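Long-range contact in tyrocidine synthetase 3 (Brevibacillus brevis, PDB 2JGP), which takes part in the non-ribosomal synthesis of the antibiotic tyrocidine, with this carrier and condensation pair of domains serving peptide bond formation: residues N379-L391 / S505-I517. Numbering follows the deposited sequence.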
# COMPACT_ATOMS: atom_id res chain seq x y z
N ASN A 379 -14.43 -3.00 -10.90
CA ASN A 379 -15.04 -2.02 -11.80
C ASN A 379 -15.63 -2.72 -13.01
O ASN A 379 -15.29 -3.87 -13.30
CB ASN A 379 -14.00 -0.98 -12.22
CG ASN A 379 -13.74 0.04 -11.15
OD1 ASN A 379 -12.70 0.01 -10.48
ND2 ASN A 379 -14.70 0.94 -10.94
N LYS A 380 -16.50 -2.01 -13.72
CA LYS A 380 -17.27 -2.58 -14.81
C LYS A 380 -17.11 -1.76 -16.08
O LYS A 380 -17.99 -0.98 -16.44
CB LYS A 380 -18.74 -2.71 -14.39
CG LYS A 380 -18.92 -3.68 -13.23
CD LYS A 380 -20.36 -3.89 -12.86
CE LYS A 380 -20.48 -4.71 -11.58
NZ LYS A 380 -21.88 -4.80 -11.11
N PRO A 381 -15.96 -1.94 -16.76
CA PRO A 381 -15.70 -1.24 -18.02
C PRO A 381 -16.54 -1.80 -19.17
O PRO A 381 -16.06 -2.59 -19.98
CB PRO A 381 -14.20 -1.47 -18.24
CG PRO A 381 -13.91 -2.75 -17.56
CD PRO A 381 -14.82 -2.80 -16.36
N GLN A 382 -17.80 -1.38 -19.21
CA GLN A 382 -18.73 -1.79 -20.24
C GLN A 382 -18.55 -0.95 -21.51
O GLN A 382 -18.29 0.25 -21.44
CB GLN A 382 -20.17 -1.68 -19.72
CG GLN A 382 -20.47 -2.62 -18.54
CD GLN A 382 -21.76 -2.28 -17.81
OE1 GLN A 382 -22.55 -1.45 -18.25
NE2 GLN A 382 -21.97 -2.92 -16.66
N ARG A 383 -18.70 -1.60 -22.66
CA ARG A 383 -18.43 -0.98 -23.97
C ARG A 383 -19.23 0.30 -24.23
O ARG A 383 -18.74 1.21 -24.91
CB ARG A 383 -18.73 -2.00 -25.09
CG ARG A 383 -20.21 -2.24 -25.34
CD ARG A 383 -20.49 -3.59 -25.98
NE ARG A 383 -20.61 -4.66 -24.99
CZ ARG A 383 -20.78 -5.95 -25.27
NH1 ARG A 383 -20.87 -6.36 -26.54
NH2 ARG A 383 -20.87 -6.83 -24.29
N GLU A 384 -20.45 0.36 -23.70
CA GLU A 384 -21.37 1.47 -23.97
C GLU A 384 -21.09 2.70 -23.09
O GLU A 384 -21.56 3.78 -23.40
CB GLU A 384 -22.82 1.01 -23.78
CG GLU A 384 -23.21 -0.17 -24.67
CD GLU A 384 -24.65 -0.63 -24.48
OE1 GLU A 384 -25.58 0.17 -24.72
OE2 GLU A 384 -24.84 -1.82 -24.12
N LYS A 385 -20.34 2.52 -22.01
CA LYS A 385 -20.03 3.62 -21.11
C LYS A 385 -19.04 4.59 -21.74
O LYS A 385 -18.16 4.18 -22.50
CB LYS A 385 -19.44 3.10 -19.79
CG LYS A 385 -20.47 2.41 -18.91
CD LYS A 385 -19.84 1.87 -17.64
CE LYS A 385 -20.89 1.19 -16.78
NZ LYS A 385 -20.29 0.45 -15.64
N THR A 386 -19.17 5.88 -21.44
CA THR A 386 -18.16 6.86 -21.81
C THR A 386 -17.01 6.69 -20.84
O THR A 386 -17.22 6.26 -19.70
CB THR A 386 -18.69 8.31 -21.74
OG1 THR A 386 -19.00 8.64 -20.39
CG2 THR A 386 -19.95 8.48 -22.61
N PHE A 387 -15.78 6.98 -21.27
CA PHE A 387 -14.66 6.89 -20.34
C PHE A 387 -14.90 7.84 -19.17
O PHE A 387 -14.59 7.50 -18.03
CB PHE A 387 -13.32 7.22 -21.00
CG PHE A 387 -12.16 7.16 -20.04
CD1 PHE A 387 -11.62 5.94 -19.66
CD2 PHE A 387 -11.64 8.32 -19.49
CE1 PHE A 387 -10.56 5.88 -18.76
CE2 PHE A 387 -10.58 8.28 -18.59
CZ PHE A 387 -10.05 7.05 -18.22
N SER A 388 -15.47 9.01 -19.45
CA SER A 388 -15.76 9.99 -18.41
C SER A 388 -16.63 9.40 -17.30
O SER A 388 -16.30 9.53 -16.11
CB SER A 388 -16.43 11.23 -19.02
OG SER A 388 -16.66 12.20 -18.02
N GLU A 389 -17.72 8.73 -17.66
CA GLU A 389 -18.61 8.16 -16.65
C GLU A 389 -17.99 6.94 -15.97
O GLU A 389 -18.18 6.73 -14.77
CB GLU A 389 -19.99 7.83 -17.23
CG GLU A 389 -20.07 6.56 -18.04
CD GLU A 389 -21.45 6.34 -18.61
OE1 GLU A 389 -21.58 6.29 -19.86
OE2 GLU A 389 -22.41 6.25 -17.82
N PHE A 390 -17.25 6.14 -16.73
CA PHE A 390 -16.52 5.00 -16.16
C PHE A 390 -15.48 5.47 -15.14
O PHE A 390 -15.37 4.90 -14.05
CB PHE A 390 -15.82 4.17 -17.25
CG PHE A 390 -14.98 3.06 -16.70
CD1 PHE A 390 -15.57 2.02 -15.99
CD2 PHE A 390 -13.59 3.06 -16.85
CE1 PHE A 390 -14.80 0.99 -15.46
CE2 PHE A 390 -12.82 2.04 -16.32
CZ PHE A 390 -13.42 1.00 -15.62
N LEU A 391 -14.74 6.52 -15.49
CA LEU A 391 -13.76 7.10 -14.58
C LEU A 391 -14.41 7.57 -13.28
O LEU A 391 -13.83 7.44 -12.21
CB LEU A 391 -13.02 8.27 -15.25
CG LEU A 391 -12.09 9.08 -14.34
CD1 LEU A 391 -11.01 8.19 -13.73
CD2 LEU A 391 -11.48 10.25 -15.09
N SER A 505 -5.77 8.53 -26.20
CA SER A 505 -7.13 8.67 -26.71
C SER A 505 -8.09 9.31 -25.71
O SER A 505 -8.90 10.16 -26.07
CB SER A 505 -7.67 7.30 -27.12
OG SER A 505 -6.80 6.67 -28.04
N ILE A 506 -8.00 8.89 -24.45
CA ILE A 506 -8.88 9.42 -23.41
C ILE A 506 -8.51 10.86 -23.03
O ILE A 506 -9.38 11.64 -22.64
CB ILE A 506 -8.98 8.50 -22.16
CG1 ILE A 506 -7.64 8.35 -21.44
CG2 ILE A 506 -9.49 7.12 -22.57
CD1 ILE A 506 -7.18 9.61 -20.71
N VAL A 507 -7.23 11.22 -23.15
CA VAL A 507 -6.81 12.61 -22.97
C VAL A 507 -7.34 13.48 -24.13
O VAL A 507 -7.83 14.60 -23.90
CB VAL A 507 -5.26 12.74 -22.86
CG1 VAL A 507 -4.82 14.19 -23.00
CG2 VAL A 507 -4.78 12.18 -21.53
N GLN A 508 -7.25 12.96 -25.35
CA GLN A 508 -7.82 13.62 -26.54
C GLN A 508 -9.32 13.87 -26.38
O GLN A 508 -9.81 14.96 -26.66
CB GLN A 508 -7.58 12.76 -27.79
CG GLN A 508 -8.11 13.36 -29.11
CD GLN A 508 -8.19 12.33 -30.23
OE1 GLN A 508 -8.49 12.67 -31.38
NE2 GLN A 508 -7.93 11.07 -29.91
N ASN A 509 -10.03 12.84 -25.92
CA ASN A 509 -11.49 12.89 -25.80
C ASN A 509 -11.97 12.00 -24.65
O ASN A 509 -12.22 10.81 -24.86
CB ASN A 509 -12.14 12.45 -27.12
CG ASN A 509 -13.66 12.49 -27.08
OD1 ASN A 509 -14.26 13.03 -26.14
ND2 ASN A 509 -14.29 11.92 -28.09
N PRO A 510 -12.11 12.58 -23.44
CA PRO A 510 -12.54 11.82 -22.27
C PRO A 510 -13.95 11.24 -22.37
O PRO A 510 -14.30 10.35 -21.60
CB PRO A 510 -12.48 12.84 -21.13
CG PRO A 510 -11.73 14.01 -21.65
CD PRO A 510 -11.85 14.00 -23.12
N HIS A 511 -14.77 11.75 -23.29
CA HIS A 511 -16.14 11.29 -23.42
C HIS A 511 -16.30 10.19 -24.47
O HIS A 511 -17.41 9.71 -24.70
CB HIS A 511 -17.05 12.48 -23.71
CG HIS A 511 -16.95 13.54 -22.66
ND1 HIS A 511 -17.58 13.44 -21.44
CD2 HIS A 511 -16.25 14.70 -22.63
CE1 HIS A 511 -17.30 14.50 -20.71
NE2 HIS A 511 -16.49 15.29 -21.41
N ILE A 512 -15.19 9.78 -25.07
CA ILE A 512 -15.19 8.63 -25.98
C ILE A 512 -15.76 7.41 -25.26
O ILE A 512 -15.50 7.20 -24.08
CB ILE A 512 -13.77 8.31 -26.49
CG1 ILE A 512 -13.82 7.27 -27.61
CG2 ILE A 512 -12.87 7.84 -25.34
CD1 ILE A 512 -12.51 7.08 -28.33
N ARG A 513 -16.55 6.62 -25.97
CA ARG A 513 -17.12 5.42 -25.39
C ARG A 513 -16.08 4.30 -25.42
O ARG A 513 -15.28 4.20 -26.35
CB ARG A 513 -18.43 5.03 -26.08
CG ARG A 513 -19.51 6.10 -25.88
CD ARG A 513 -20.89 5.65 -26.31
NE ARG A 513 -21.89 6.72 -26.19
CZ ARG A 513 -22.49 7.09 -25.06
NH1 ARG A 513 -22.21 6.50 -23.91
NH2 ARG A 513 -23.37 8.08 -25.07
N LEU A 514 -16.08 3.47 -24.38
CA LEU A 514 -15.02 2.47 -24.22
C LEU A 514 -14.86 1.59 -25.46
O LEU A 514 -13.73 1.31 -25.88
CB LEU A 514 -15.28 1.59 -22.99
CG LEU A 514 -15.30 2.28 -21.62
CD1 LEU A 514 -15.11 1.25 -20.51
CD2 LEU A 514 -14.26 3.39 -21.50
N GLY A 515 -15.97 1.17 -26.05
CA GLY A 515 -15.94 0.35 -27.27
C GLY A 515 -15.35 1.05 -28.48
O GLY A 515 -14.83 0.39 -29.38
N GLU A 516 -15.44 2.37 -28.52
CA GLU A 516 -14.90 3.17 -29.63
C GLU A 516 -13.41 3.47 -29.49
O GLU A 516 -12.79 3.95 -30.44
CB GLU A 516 -15.69 4.47 -29.79
CG GLU A 516 -16.85 4.39 -30.78
CD GLU A 516 -17.93 3.42 -30.34
OE1 GLU A 516 -18.63 3.72 -29.35
OE2 GLU A 516 -18.10 2.37 -31.00
N ILE A 517 -12.84 3.21 -28.31
CA ILE A 517 -11.41 3.42 -28.11
C ILE A 517 -10.63 2.44 -29.00
O ILE A 517 -10.63 1.23 -28.76
CB ILE A 517 -10.99 3.25 -26.62
CG1 ILE A 517 -11.67 4.30 -25.75
CG2 ILE A 517 -9.48 3.35 -26.48
CD1 ILE A 517 -11.35 4.17 -24.27
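Thr386 and Arg513 form a single antiparallel beta bridge, as a non-hydrogen-bonded pair. The bonds lie on both sides of it: Phe387 N gives to Ile512 O at 2.8 Å, and Leu514 N to Lys385 O at 2.9 Å. Beyond them, Gly515 N donates to Arg383 O. The bridge ties the loop leading into helix 387-403 of the condensation domain to the chain that leaves helix 489-508.

The tight side is apolar. Leu514 sends its two methyls different ways. CD1 meets Pro381 CB and lies over one face of the Phe390 ring, near the rim. CD2 comes to Phe387 CB at 4.0 Å and lies at the edge of the Phe387 ring. Ile506 CG2 sits over a face of that ring, 3.8 Å from its centroid, in a CH-pi contact. Leu391 CB, one turn further along the helix of Phe387, lies over the opposite face. Phe387 CG is anti to its backbone N (chi1 179°), which swings the ring over to Ile506. Helix 312-325 packs against Ile506 and Pro510, while helix 329-345 backs Pro381 and Phe390.

The solvent side is looser and polar. His511 is exposed, with its ring beside Ser388 CB. Arg383 is exposed, and its NE makes a salt bridge to Glu348 OE1.

A capping box starts the helix. Thr386 OG1 accepts from Glu389 N, and Glu389 OE1 accepts from Thr386 N at 2.9 Å through its anti lone pair. The same carboxylate oxygen is too far from Arg513 for a salt bridge, but the opposite charges may still attract. Arg513 is exposed, and Thr386 CG2 lies over one face of its guanidinium. Arg513 NH1 donates to Glu384 O at 2.8 Å, with the oxygen 26° out of the guanidinium plane.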